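Local structure of manganese-dependent inorganic pyrophosphatase (Methanocaldococcus jannaschii, 2EB0) at residues B[10-15]-B[33-39]; B[42-48]-B[138-142]; B[107-111]-B[143-148]; B[200-205]-B[240-246]. The protein catalyses the manganese-dependent hydrolysis of inorganic diphosphate to two phosphates, as a family II pyrophosphatase built from a DHH and a DHHA2 domain. All blocks are in the same frame, centred on the assembly; numbering follows the deposited sequence.

Contact 1: B[10-15]-B[33-39]; sequences PDTDSI and GDINPET. With MN (manganese (II) ion), chain F; MN (manganese (II) ion), chain E.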
loop_
_atom_site.group_PDB
_atom_site.type_symbol
_atom_site.label_atom_id
_atom_site.label_comp_id
_atom_site.label_asym_id
_atom_site.label_seq_id
_atom_site.Cartn_x
_atom_site.Cartn_y
_atom_site.Cartn_z
ATOM N N PRO B 10 5.690 1.209 20.950
ATOM C CA PRO B 10 4.625 2.164 20.635
ATOM C C PRO B 10 4.829 3.616 21.055
ATOM O O PRO B 10 5.307 3.905 22.150
ATOM C CB PRO B 10 3.408 1.548 21.317
ATOM C CG PRO B 10 4.009 0.906 22.533
ATOM C CD PRO B 10 5.221 0.222 21.941
ATOM N N ASP B 11 4.485 4.529 20.158
ATOM C CA ASP B 11 4.557 5.945 20.479
ATOM C C ASP B 11 3.098 6.365 20.605
ATOM O O ASP B 11 2.193 5.539 20.436
ATOM C CB ASP B 11 5.242 6.745 19.377
ATOM C CG ASP B 11 4.712 6.415 18.009
ATOM O OD1 ASP B 11 3.553 5.957 17.902
ATOM O OD2 ASP B 11 5.459 6.627 17.032
ATOM N N THR B 12 2.871 7.638 20.895
ATOM C CA THR B 12 1.521 8.142 21.062
ATOM C C THR B 12 0.628 7.943 19.847
ATOM O O THR B 12 -0.554 7.643 20.006
ATOM C CB THR B 12 1.544 9.627 21.431
ATOM O OG1 THR B 12 2.168 9.772 22.708
ATOM C CG2 THR B 12 0.124 10.198 21.485
ATOM N N ASP B 13 1.179 8.113 18.645
ATOM C CA ASP B 13 0.379 7.940 17.430
ATOM C C ASP B 13 -0.153 6.512 17.387
ATOM O O ASP B 13 -1.338 6.298 17.180
ATOM C CB ASP B 13 1.209 8.212 16.164
ATOM C CG ASP B 13 0.346 8.310 14.906
ATOM O OD1 ASP B 13 0.874 8.109 13.797
ATOM O OD2 ASP B 13 -0.863 8.597 15.009
ATOM N N SER B 14 0.737 5.543 17.596
ATOM C CA SER B 14 0.372 4.131 17.596
ATOM C C SER B 14 -0.717 3.782 18.614
ATOM O O SER B 14 -1.602 2.978 18.328
ATOM C CB SER B 14 1.607 3.269 17.886
ATOM O OG SER B 14 2.203 2.798 16.689
ATOM N N ILE B 15 -0.634 4.376 19.802
ATOM C CA ILE B 15 -1.592 4.111 20.871
ATOM C C ILE B 15 -2.933 4.776 20.599
ATOM O O ILE B 15 -3.963 4.108 20.594
ATOM C CB ILE B 15 -1.028 4.582 22.234
ATOM C CG1 ILE B 15 0.214 3.752 22.585
ATOM C CG2 ILE B 15 -2.080 4.469 23.330
ATOM C CD1 ILE B 15 -0.064 2.271 22.787
ATOM N N GLY B 33 3.800 -3.166 22.823
ATOM C CA GLY B 33 4.894 -2.855 23.733
ATOM C C GLY B 33 4.485 -1.928 24.865
ATOM O O GLY B 33 3.315 -1.573 24.990
ATOM N N ASP B 34 5.445 -1.532 25.693
ATOM C CA ASP B 34 5.151 -0.646 26.815
ATOM C C ASP B 34 4.984 0.795 26.367
ATOM O O ASP B 34 5.597 1.226 25.398
ATOM C CB ASP B 34 6.247 -0.737 27.875
ATOM C CG ASP B 34 6.152 -2.004 28.698
ATOM O OD1 ASP B 34 5.063 -2.273 29.247
ATOM O OD2 ASP B 34 7.165 -2.728 28.798
ATOM N N ILE B 35 4.141 1.527 27.085
ATOM C CA ILE B 35 3.855 2.927 26.778
ATOM C C ILE B 35 4.958 3.852 27.298
ATOM O O ILE B 35 5.493 3.637 28.384
ATOM C CB ILE B 35 2.502 3.323 27.401
ATOM C CG1 ILE B 35 2.297 4.830 27.353
ATOM C CG2 ILE B 35 2.447 2.850 28.822
ATOM C CD1 ILE B 35 0.977 5.263 27.949
ATOM N N ASN B 36 5.307 4.870 26.520
ATOM C CA ASN B 36 6.350 5.794 26.943
ATOM C C ASN B 36 5.765 6.899 27.829
ATOM O O ASN B 36 4.545 7.030 27.945
ATOM C CB ASN B 36 7.064 6.404 25.726
ATOM C CG ASN B 36 6.158 7.289 24.893
ATOM O OD1 ASN B 36 5.283 7.977 25.421
ATOM N ND2 ASN B 36 6.375 7.290 23.587
ATOM N N PRO B 37 6.629 7.703 28.475
ATOM C CA PRO B 37 6.165 8.790 29.349
ATOM C C PRO B 37 5.183 9.763 28.674
ATOM O O PRO B 37 4.194 10.176 29.273
ATOM C CB PRO B 37 7.466 9.483 29.757
ATOM C CG PRO B 37 8.456 8.359 29.752
ATOM C CD PRO B 37 8.102 7.624 28.479
ATOM N N GLU B 38 5.464 10.119 27.428
ATOM C CA GLU B 38 4.609 11.045 26.694
ATOM C C GLU B 38 3.182 10.530 26.546
ATOM O O GLU B 38 2.217 11.256 26.757
ATOM C CB GLU B 38 5.193 11.302 25.307
ATOM C CG GLU B 38 4.289 12.124 24.397
ATOM C CD GLU B 38 4.652 11.972 22.933
ATOM O OE1 GLU B 38 5.744 12.417 22.527
ATOM O OE2 GLU B 38 3.845 11.392 22.185
ATOM N N THR B 39 3.055 9.266 26.176
ATOM C CA THR B 39 1.752 8.663 25.985
ATOM C C THR B 39 1.022 8.535 27.320
ATOM O O THR B 39 -0.179 8.814 27.416
ATOM C CB THR B 39 1.907 7.287 25.310
ATOM O OG1 THR B 39 2.786 7.423 24.184
ATOM C CG2 THR B 39 0.564 6.773 24.833
HETATM MN MN MN F . 4.598 5.456 15.297
HETATM MN MN MN E . 2.935 7.697 13.373
HETATM O O HOH W 1 5.444 8.958 21.574
#
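Thr12 and Thr39 meet where two helices of the DHH domain begin, and each helix is opened by an N-cap: Asp11 for helix 12-25, Asn36 for helix 37-45. Thr39 can be followed atom by atom. Thr39 CB lies 3.6 Å from Thr12 OG1. Its OG1, held beside its own backbone N (chi1 -48°), donates to Asn36 OD1, arriving from above the carbonyl plane. The other branch, Thr39 CG2, packs on Ile15 CB at 3.8 Å, so one threonine serves a polar turn and an apolar seam. Asn36 OD1 also takes the capping bond from Thr39 N, 2.7 Å long and nearly in line with the carbonyl (C=O...N 168°).

An asparagine suits this place because its other end is a donor. Asn36 ND2 gives a hydrogen bond of 2.8 Å to a water, which also accepts from Thr12 N, a backbone amide in the first turn of helix 12-25; the same water donates weakly to Glu38 OE2. Thr12 OG1 donates to Glu38 OE2 as well, with the two side chains crossing at about a right angle, although the modelled separation is too short to be trusted. Lys187 pairs with Glu38 OE1. Ahead of both helices, Pro10 lays its ring against the chain, Pro10 CG 3.3 Å from Asp34 O, and Gly33, lacking a side chain, lets Pro10 CD approach its CA.

Asp11 has two duties. Asp11 OD1 accepts from Ser14 N, while Asp11 OD2 binds a manganese ion at 2.3 Å alongside His7 and Asp66; Asp13 OD1 holds the second manganese at 2.1 Å.

Contact 2: B[42-48]-B[138-142]; sequences VLRKFGV and GLLLS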
loop_
_atom_site.group_PDB
_atom_site.type_symbol
_atom_site.label_atom_id
_atom_site.label_comp_id
_atom_site.label_asym_id
_atom_site.label_seq_id
_atom_site.Cartn_x
_atom_site.Cartn_y
_atom_site.Cartn_z
ATOM N N VAL B 42 -0.430 11.802 28.002
ATOM C CA VAL B 42 -1.580 12.053 27.140
ATOM C C VAL B 42 -2.814 11.239 27.540
ATOM O O VAL B 42 -3.933 11.764 27.552
ATOM C CB VAL B 42 -1.207 11.790 25.647
ATOM C CG1 VAL B 42 -2.442 11.789 24.772
ATOM C CG2 VAL B 42 -0.251 12.860 25.167
ATOM N N LEU B 43 -2.617 9.968 27.879
ATOM C CA LEU B 43 -3.734 9.116 28.288
ATOM C C LEU B 43 -4.355 9.636 29.579
ATOM O O LEU B 43 -5.573 9.820 29.672
ATOM C CB LEU B 43 -3.264 7.680 28.506
ATOM C CG LEU B 43 -2.706 6.946 27.288
ATOM C CD1 LEU B 43 -2.365 5.529 27.692
ATOM C CD2 LEU B 43 -3.726 6.961 26.160
ATOM N N ARG B 44 -3.514 9.863 30.580
ATOM C CA ARG B 44 -3.997 10.384 31.850
ATOM C C ARG B 44 -4.739 11.708 31.616
ATOM O O ARG B 44 -5.795 11.955 32.190
ATOM C CB ARG B 44 -2.825 10.615 32.808
ATOM C CG ARG B 44 -3.206 11.401 34.060
ATOM C CD ARG B 44 -2.042 11.570 35.025
ATOM N NE ARG B 44 -1.724 10.337 35.736
ATOM C CZ ARG B 44 -0.768 9.486 35.380
ATOM N NH1 ARG B 44 -0.019 9.728 34.310
ATOM N NH2 ARG B 44 -0.559 8.390 36.103
ATOM N N LYS B 45 -4.185 12.546 30.751
ATOM C CA LYS B 45 -4.787 13.841 30.476
ATOM C C LYS B 45 -6.234 13.762 30.016
ATOM O O LYS B 45 -7.076 14.509 30.501
ATOM C CB LYS B 45 -3.959 14.597 29.436
ATOM C CG LYS B 45 -4.459 15.999 29.147
ATOM C CD LYS B 45 -3.422 16.768 28.345
ATOM C CE LYS B 45 -3.788 18.234 28.201
ATOM N NZ LYS B 45 -4.854 18.453 27.201
ATOM N N PHE B 46 -6.534 12.854 29.093
ATOM C CA PHE B 46 -7.896 12.756 28.597
ATOM C C PHE B 46 -8.738 11.668 29.220
ATOM O O PHE B 46 -9.784 11.315 28.688
ATOM C CB PHE B 46 -7.888 12.629 27.073
ATOM C CG PHE B 46 -7.259 13.801 26.397
ATOM C CD1 PHE B 46 -5.933 13.756 25.991
ATOM C CD2 PHE B 46 -7.973 14.988 26.234
ATOM C CE1 PHE B 46 -5.319 14.881 25.430
ATOM C CE2 PHE B 46 -7.371 16.111 25.678
ATOM C CZ PHE B 46 -6.038 16.059 25.273
ATOM N N GLY B 47 -8.284 11.155 30.360
ATOM C CA GLY B 47 -9.019 10.116 31.060
ATOM C C GLY B 47 -9.320 8.900 30.212
ATOM O O GLY B 47 -10.422 8.370 30.254
ATOM N N VAL B 48 -8.333 8.459 29.445
ATOM C CA VAL B 48 -8.476 7.296 28.582
ATOM C C VAL B 48 -7.636 6.139 29.111
ATOM O O VAL B 48 -6.480 6.318 29.469
ATOM C CB VAL B 48 -8.039 7.635 27.128
ATOM C CG1 VAL B 48 -8.062 6.378 26.255
ATOM C CG2 VAL B 48 -8.980 8.704 26.544
ATOM N N GLY B 138 -8.992 14.425 21.848
ATOM C CA GLY B 138 -7.770 14.849 22.504
ATOM C C GLY B 138 -6.605 13.932 22.181
ATOM O O GLY B 138 -5.473 14.396 22.062
ATOM N N LEU B 139 -6.865 12.631 22.049
ATOM C CA LEU B 139 -5.795 11.684 21.730
ATOM C C LEU B 139 -5.293 11.893 20.312
ATOM O O LEU B 139 -4.090 11.863 20.060
ATOM C CB LEU B 139 -6.261 10.231 21.851
ATOM C CG LEU B 139 -6.719 9.639 23.181
ATOM C CD1 LEU B 139 -6.811 8.132 22.992
ATOM C CD2 LEU B 139 -5.753 9.973 24.316
ATOM N N LEU B 140 -6.224 12.086 19.383
ATOM C CA LEU B 140 -5.861 12.301 17.993
ATOM C C LEU B 140 -5.022 13.561 17.905
ATOM O O LEU B 140 -4.035 13.620 17.164
ATOM C CB LEU B 140 -7.108 12.451 17.123
ATOM C CG LEU B 140 -8.004 11.225 16.949
ATOM C CD1 LEU B 140 -9.128 11.574 15.958
ATOM C CD2 LEU B 140 -7.184 10.041 16.447
ATOM N N LEU B 141 -5.433 14.570 18.668
ATOM C CA LEU B 141 -4.734 15.844 18.713
ATOM C C LEU B 141 -3.319 15.613 19.211
ATOM O O LEU B 141 -2.356 16.081 18.614
ATOM C CB LEU B 141 -5.444 16.810 19.661
ATOM C CG LEU B 141 -4.681 18.110 19.942
ATOM C CD1 LEU B 141 -4.255 18.766 18.640
ATOM C CD2 LEU B 141 -5.575 19.046 20.751
ATOM N N SER B 142 -3.207 14.894 20.319
ATOM C CA SER B 142 -1.906 14.601 20.909
ATOM C C SER B 142 -1.031 13.828 19.922
ATOM O O SER B 142 0.164 14.099 19.788
ATOM C CB SER B 142 -2.087 13.778 22.186
ATOM O OG SER B 142 -3.021 14.400 23.046
#
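A glycine lies over an aromatic face here: Gly138 CA is 3.5 Å from the centroid of the Phe46 ring and 16° off its normal, a CH-pi contact. Phe46 sits at the C-terminal end of helix 37-45, in a Schellman motif whose C-prime residue, Gly47, has the positive phi that suits glycine; the turn is closed by Val48 N to Leu43 O and Gly47 N to Arg44 O. Across from it runs the middle of helix 134-148, and with no side chain on Gly138 the ring lies directly on its CA. Lys45 CG lies over the opposite face of the ring, and Phe179 of helix 176-188 also packs against Phe46.

Leu139 fills the other half of the contact with its branched end. Leu139 CD2 meets Val42 CG1 at 3.8 Å and lies near Leu43 CD2, whereas Leu139 CD1 reaches Val48 CG1 tip to tip at 3.9 Å. These branched aliphatic chains make an apolar seam between helix 134-148 and the end of helix 37-45 with the turn after it, continued by Ala16 and Ile19 of helix 12-25.

Serine suits these apolar surroundings at 142 because its hydroxyl is bonded within its own helix. With OG turned back beside its backbone N (chi1 -51°), Ser142 OG donates to Gly138 O at 2.6 Å, on the face of that carbonyl opposite to the one used by Ser142 N, and Val42 CG1 rests 3.2 Å from Ser142 OG.

Contact 3: B[107-111]-B[143-148]; sequences GSTAT and AIISDT. With MN (manganese (II) ion), chain E.
Ser108 and Asp147 meet across this contact with differently set side chains. Ser108 turns OG in between its backbone N and carbonyl carbon (chi1 75°), which carries Ser108 OG to Thr111 OG1, to which it donates at 3.0 Å, and over Ile144 CG1. Asp147 is the unusual one, held away from the staggered positions (chi1 -115°), with Asp147 OD2 bound to a manganese ion at 2.4 Å. Asp13, Asp66 and His88 complete the protein ligands of that ion, and the off-staggered torsion is consistent with metal coordination fixing the carboxylate. The backbones bring Ser108 CB within 3.5 Å of Asp147 CB.

Asp147 OD2 also lies 2.9 Å from Gly107 O. Both are acceptors and form no hydrogen bond; the adjacent metal charge would be expected to ease their repulsion, and a water donates to Gly107 O at 2.8 Å. Gly107 is small enough to let Thr148 CG2 close on its CA.

Ser108 is the N-cap residue of helix 109-118. Thr111 OG1, which bonds to Asp160, also lies against Ile144, the two side chains crossing at about a right angle. One turn earlier on helix 134-148 than Asp147, Ala143 CB is only 3.3 Å from Ala110 CB, tight even for alanines, whose small methyls let the helices come close. Thr148 OG1 donates back to Ile144 O and is also hydrogen-bonded to Phe151 N.

The contact thus joins the start of helix 109-118 to the last turns of helix 134-148, with helices 12-25, 158-171 and 176-188 packed around them and His88 supplied from just beyond strand 81-87.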
loop_
_atom_site.group_PDB
_atom_site.type_symbol
_atom_site.label_atom_id
_atom_site.label_comp_id
_atom_site.label_asym_id
_atom_site.label_seq_id
_atom_site.Cartn_x
_atom_site.Cartn_y
_atom_site.Cartn_z
ATOM N N GLY B 107 1.612 13.780 8.492
ATOM C CA GLY B 107 2.359 13.765 9.735
ATOM C C GLY B 107 2.067 12.625 10.692
ATOM O O GLY B 107 2.930 12.251 11.484
ATOM N N SER B 108 0.865 12.064 10.635
ATOM C CA SER B 108 0.536 10.986 11.552
ATOM C C SER B 108 -0.651 10.167 11.113
ATOM O O SER B 108 -1.470 10.615 10.302
ATOM C CB SER B 108 0.225 11.544 12.941
ATOM O OG SER B 108 -1.056 12.157 12.953
ATOM N N THR B 109 -0.748 8.968 11.678
ATOM C CA THR B 109 -1.859 8.081 11.377
ATOM C C THR B 109 -3.141 8.739 11.897
ATOM O O THR B 109 -4.219 8.582 11.311
ATOM C CB THR B 109 -1.664 6.716 12.053
ATOM O OG1 THR B 109 -0.426 6.140 11.607
ATOM C CG2 THR B 109 -2.817 5.782 11.712
ATOM N N ALA B 110 -3.008 9.489 12.989
ATOM C CA ALA B 110 -4.142 10.178 13.595
ATOM C C ALA B 110 -4.762 11.169 12.605
ATOM O O ALA B 110 -5.984 11.300 12.532
ATOM C CB ALA B 110 -3.693 10.900 14.870
ATOM N N THR B 111 -3.914 11.862 11.847
ATOM C CA THR B 111 -4.368 12.817 10.846
ATOM C C THR B 111 -5.257 12.125 9.816
ATOM O O THR B 111 -6.319 12.634 9.462
ATOM C CB THR B 111 -3.175 13.461 10.107
ATOM O OG1 THR B 111 -2.354 14.147 11.050
ATOM C CG2 THR B 111 -3.654 14.468 9.055
ATOM N N ALA B 143 -1.640 12.869 19.235
ATOM C CA ALA B 143 -0.922 12.054 18.266
ATOM C C ALA B 143 -0.340 12.924 17.163
ATOM O O ALA B 143 0.818 12.757 16.783
ATOM C CB ALA B 143 -1.856 10.995 17.667
ATOM N N ILE B 144 -1.138 13.853 16.650
ATOM C CA ILE B 144 -0.668 14.733 15.592
ATOM C C ILE B 144 0.508 15.575 16.081
ATOM O O ILE B 144 1.556 15.623 15.437
ATOM C CB ILE B 144 -1.806 15.650 15.076
ATOM C CG1 ILE B 144 -2.933 14.783 14.489
ATOM C CG2 ILE B 144 -1.276 16.590 14.009
ATOM C CD1 ILE B 144 -4.055 15.555 13.825
ATOM N N ILE B 145 0.340 16.221 17.231
ATOM C CA ILE B 145 1.393 17.043 17.795
ATOM C C ILE B 145 2.651 16.219 18.051
ATOM O O ILE B 145 3.766 16.662 17.776
ATOM C CB ILE B 145 0.953 17.681 19.124
ATOM C CG1 ILE B 145 -0.078 18.780 18.850
ATOM C CG2 ILE B 145 2.175 18.225 19.878
ATOM C CD1 ILE B 145 -0.814 19.266 20.084
ATOM N N SER B 146 2.464 15.021 18.586
ATOM C CA SER B 146 3.583 14.155 18.898
ATOM C C SER B 146 4.349 13.744 17.659
ATOM O O SER B 146 5.567 13.875 17.598
ATOM C CB SER B 146 3.092 12.902 19.620
ATOM O OG SER B 146 4.145 11.957 19.718
ATOM N N ASP B 147 3.626 13.251 16.664
ATOM C CA ASP B 147 4.255 12.788 15.439
ATOM C C ASP B 147 4.946 13.872 14.612
ATOM O O ASP B 147 5.976 13.621 13.986
ATOM C CB ASP B 147 3.222 12.055 14.593
ATOM C CG ASP B 147 3.547 10.591 14.440
ATOM O OD1 ASP B 147 4.015 9.976 15.422
ATOM O OD2 ASP B 147 3.330 10.051 13.340
ATOM N N THR B 148 4.385 15.073 14.612
ATOM C CA THR B 148 4.971 16.157 13.851
ATOM C C THR B 148 5.954 16.957 14.694
ATOM O O THR B 148 6.636 17.837 14.182
ATOM C CB THR B 148 3.886 17.111 13.309
ATOM O OG1 THR B 148 3.142 17.683 14.399
ATOM C CG2 THR B 148 2.951 16.357 12.397
HETATM MN MN MN E . 2.935 7.697 13.373
HETATM O O HOH W 2 5.689 12.097 10.947
#

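Contact 4: B[200-205]-B[240-246]; sequences NMDFKN and KLKNEGY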
loop_
_atom_site.group_PDB
_atom_site.type_symbol
_atom_site.label_atom_id
_atom_site.label_comp_id
_atom_site.label_asym_id
_atom_site.label_seq_id
_atom_site.Cartn_x
_atom_site.Cartn_y
_atom_site.Cartn_z
ATOM N N ASN B 200 15.922 1.610 23.678
ATOM C CA ASN B 200 14.734 0.831 23.364
ATOM C C ASN B 200 13.431 1.607 23.277
ATOM O O ASN B 200 12.462 1.129 22.687
ATOM C CB ASN B 200 14.580 -0.302 24.384
ATOM C CG ASN B 200 15.723 -1.297 24.324
ATOM O OD1 ASN B 200 16.168 -1.687 23.243
ATOM N ND2 ASN B 200 16.192 -1.726 25.489
ATOM N N MET B 201 13.399 2.802 23.852
ATOM C CA MET B 201 12.182 3.597 23.846
ATOM C C MET B 201 11.561 3.780 22.465
ATOM O O MET B 201 10.351 3.656 22.308
ATOM C CB MET B 201 12.444 4.970 24.470
ATOM C CG MET B 201 11.174 5.722 24.842
ATOM S SD MET B 201 10.173 4.831 26.071
ATOM C CE MET B 201 11.078 5.219 27.563
ATOM N N ASP B 202 12.381 4.066 21.461
ATOM C CA ASP B 202 11.848 4.291 20.120
ATOM C C ASP B 202 12.734 3.714 19.026
ATOM O O ASP B 202 13.096 4.400 18.077
ATOM C CB ASP B 202 11.642 5.798 19.909
ATOM C CG ASP B 202 11.034 6.127 18.562
ATOM O OD1 ASP B 202 10.105 5.413 18.133
ATOM O OD2 ASP B 202 11.476 7.112 17.938
ATOM N N PHE B 203 13.064 2.436 19.160
ATOM C CA PHE B 203 13.914 1.761 18.194
ATOM C C PHE B 203 13.068 1.012 17.171
ATOM O O PHE B 203 12.197 0.222 17.535
ATOM C CB PHE B 203 14.830 0.773 18.918
ATOM C CG PHE B 203 16.071 0.438 18.163
ATOM C CD1 PHE B 203 17.254 1.126 18.411
ATOM C CD2 PHE B 203 16.062 -0.552 17.187
ATOM C CE1 PHE B 203 18.414 0.836 17.693
ATOM C CE2 PHE B 203 17.219 -0.850 16.461
ATOM C CZ PHE B 203 18.397 -0.153 16.715
ATOM N N LYS B 204 13.330 1.262 15.892
ATOM C CA LYS B 204 12.598 0.602 14.815
ATOM C C LYS B 204 13.538 -0.298 14.025
ATOM O O LYS B 204 14.682 0.069 13.757
ATOM C CB LYS B 204 11.982 1.642 13.874
ATOM C CG LYS B 204 10.748 2.324 14.407
ATOM C CD LYS B 204 9.505 1.841 13.669
ATOM C CE LYS B 204 8.233 2.462 14.236
ATOM N NZ LYS B 204 8.244 3.946 14.146
ATOM N N ASN B 205 13.055 -1.477 13.661
ATOM C CA ASN B 205 13.852 -2.421 12.887
ATOM C C ASN B 205 13.323 -2.493 11.467
ATOM O O ASN B 205 12.118 -2.392 11.257
ATOM C CB ASN B 205 13.802 -3.800 13.536
ATOM C CG ASN B 205 14.494 -3.825 14.872
ATOM O OD1 ASN B 205 15.599 -3.305 15.013
ATOM N ND2 ASN B 205 13.856 -4.433 15.863
ATOM N N LYS B 240 24.365 -4.468 20.680
ATOM C CA LYS B 240 23.093 -4.805 20.062
ATOM C C LYS B 240 23.324 -5.231 18.617
ATOM O O LYS B 240 22.704 -6.176 18.126
ATOM C CB LYS B 240 22.160 -3.596 20.094
ATOM C CG LYS B 240 20.784 -3.852 19.516
ATOM C CD LYS B 240 19.878 -2.623 19.673
ATOM C CE LYS B 240 18.479 -2.891 19.133
ATOM N NZ LYS B 240 17.810 -3.986 19.891
ATOM N N LEU B 241 24.232 -4.528 17.949
ATOM C CA LEU B 241 24.552 -4.803 16.554
ATOM C C LEU B 241 24.967 -6.256 16.289
ATOM O O LEU B 241 24.312 -6.965 15.521
ATOM C CB LEU B 241 25.663 -3.858 16.077
ATOM C CG LEU B 241 26.165 -4.083 14.646
ATOM C CD1 LEU B 241 25.272 -3.341 13.652
ATOM C CD2 LEU B 241 27.600 -3.601 14.534
ATOM N N LYS B 242 26.050 -6.696 16.929
ATOM C CA LYS B 242 26.550 -8.053 16.726
ATOM C C LYS B 242 25.707 -9.179 17.330
ATOM O O LYS B 242 25.635 -10.271 16.761
ATOM C CB LYS B 242 27.993 -8.159 17.230
ATOM C CG LYS B 242 28.190 -7.786 18.681
ATOM C CD LYS B 242 29.664 -7.840 19.047
ATOM C CE LYS B 242 29.888 -7.546 20.526
ATOM N NZ LYS B 242 29.235 -8.562 21.398
ATOM N N ASN B 243 25.058 -8.922 18.462
ATOM C CA ASN B 243 24.252 -9.958 19.103
ATOM C C ASN B 243 22.910 -10.211 18.444
ATOM O O ASN B 243 22.382 -11.320 18.515
ATOM C CB ASN B 243 24.036 -9.631 20.579
ATOM C CG ASN B 243 25.339 -9.525 21.337
ATOM O OD1 ASN B 243 26.322 -10.186 20.999
ATOM N ND2 ASN B 243 25.353 -8.701 22.373
ATOM N N GLU B 244 22.351 -9.194 17.802
ATOM C CA GLU B 244 21.064 -9.361 17.144
ATOM C C GLU B 244 21.226 -9.392 15.625
ATOM O O GLU B 244 20.250 -9.393 14.876
ATOM C CB GLU B 244 20.115 -8.256 17.604
ATOM C CG GLU B 244 19.909 -8.294 19.118
ATOM C CD GLU B 244 19.117 -7.122 19.659
ATOM O OE1 GLU B 244 19.131 -6.927 20.892
ATOM O OE2 GLU B 244 18.478 -6.400 18.865
ATOM N N GLY B 245 22.481 -9.438 15.189
ATOM C CA GLY B 245 22.795 -9.517 13.773
ATOM C C GLY B 245 22.360 -8.377 12.874
ATOM O O GLY B 245 21.858 -8.606 11.773
ATOM N N TYR B 246 22.544 -7.147 13.329
ATOM C CA TYR B 246 22.184 -5.993 12.516
ATOM C C TYR B 246 23.309 -5.702 11.531
ATOM O O TYR B 246 24.483 -5.735 11.896
ATOM C CB TYR B 246 21.986 -4.748 13.380
ATOM C CG TYR B 246 20.706 -4.710 14.164
ATOM C CD1 TYR B 246 20.566 -5.426 15.353
ATOM C CD2 TYR B 246 19.630 -3.935 13.727
ATOM C CE1 TYR B 246 19.389 -5.366 16.090
ATOM C CE2 TYR B 246 18.450 -3.871 14.457
ATOM C CZ TYR B 246 18.337 -4.585 15.635
ATOM O OH TYR B 246 17.177 -4.506 16.364
HETATM O O HOH W 3 18.040 -3.537 22.559
HETATM O O HOH W 4 14.864 -3.762 18.958
#
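Lys240 NZ, poised over Phe203, is gripped from several directions. Glu244 OE2 accepts from Lys240 NZ at 2.7 Å in a salt bridge, meeting the ammonium on the syn side of the carboxylate. One water, 2.7 Å from Lys240 NZ, passes a hydrogen bond on to Asn200 OD1; a second links NZ to Asn205 ND2, weakly on the amide side. The charge also stands above the Phe203 ring, Lys240 NZ 4.8 Å from its centroid, a cation-pi contact. The extended chain lays Lys240 CE on the face of the Phe203 ring, 3.7 Å from the centroid, and the bend at the last torsion (chi4 62°) sets the direction of NZ.

Within the DHHA2 domain this joins the end of helix 230-243 to the link between helix 195-201 and the edge strand 204-208. Tyr246, just past the helix, reaches back across: its OH donates to Asn205 OD1, which lies at the edge of the phenol ring, though the modelled length is too short to take literally. The Phe203 and Tyr246 rings meet obliquely, planes at 85°, with Phe203 CE2 3.8 Å from Tyr246 CE2. Ile249 of strand 248-255 touches both Phe203 and the lysine.

A long amphipathic lysine suits this place, its methylenes spent on the aromatic ring and its charge on an acid and two waters. Such neighbours would be expected to favour the protonated amine.

Contacts 1, 2 and 3 gather in the DHH domain, their centres about 11 to 13 Å apart; contact 4 lies in the DHHA2 domain, centre to centre about 19 Å from contact 1 and about 30 Å from contact 2. Helix 37-45 runs through contacts 1 and 2, helix 134-148 through contacts 2 and 3. Along the chain contact 1 closes first, contacts 2 and 3 then interleave, and contact 4 follows. Contacts 1 and 3 supply ligands to the same manganese ion, so residues distant in sequence build one metal centre; contact 2 lies farther off, the Ser142 side chain about 12 Å from the nearer manganese. Met201 of 200-205 touches Asn36 and Pro37, joining the two domains at the start of helix 37-45.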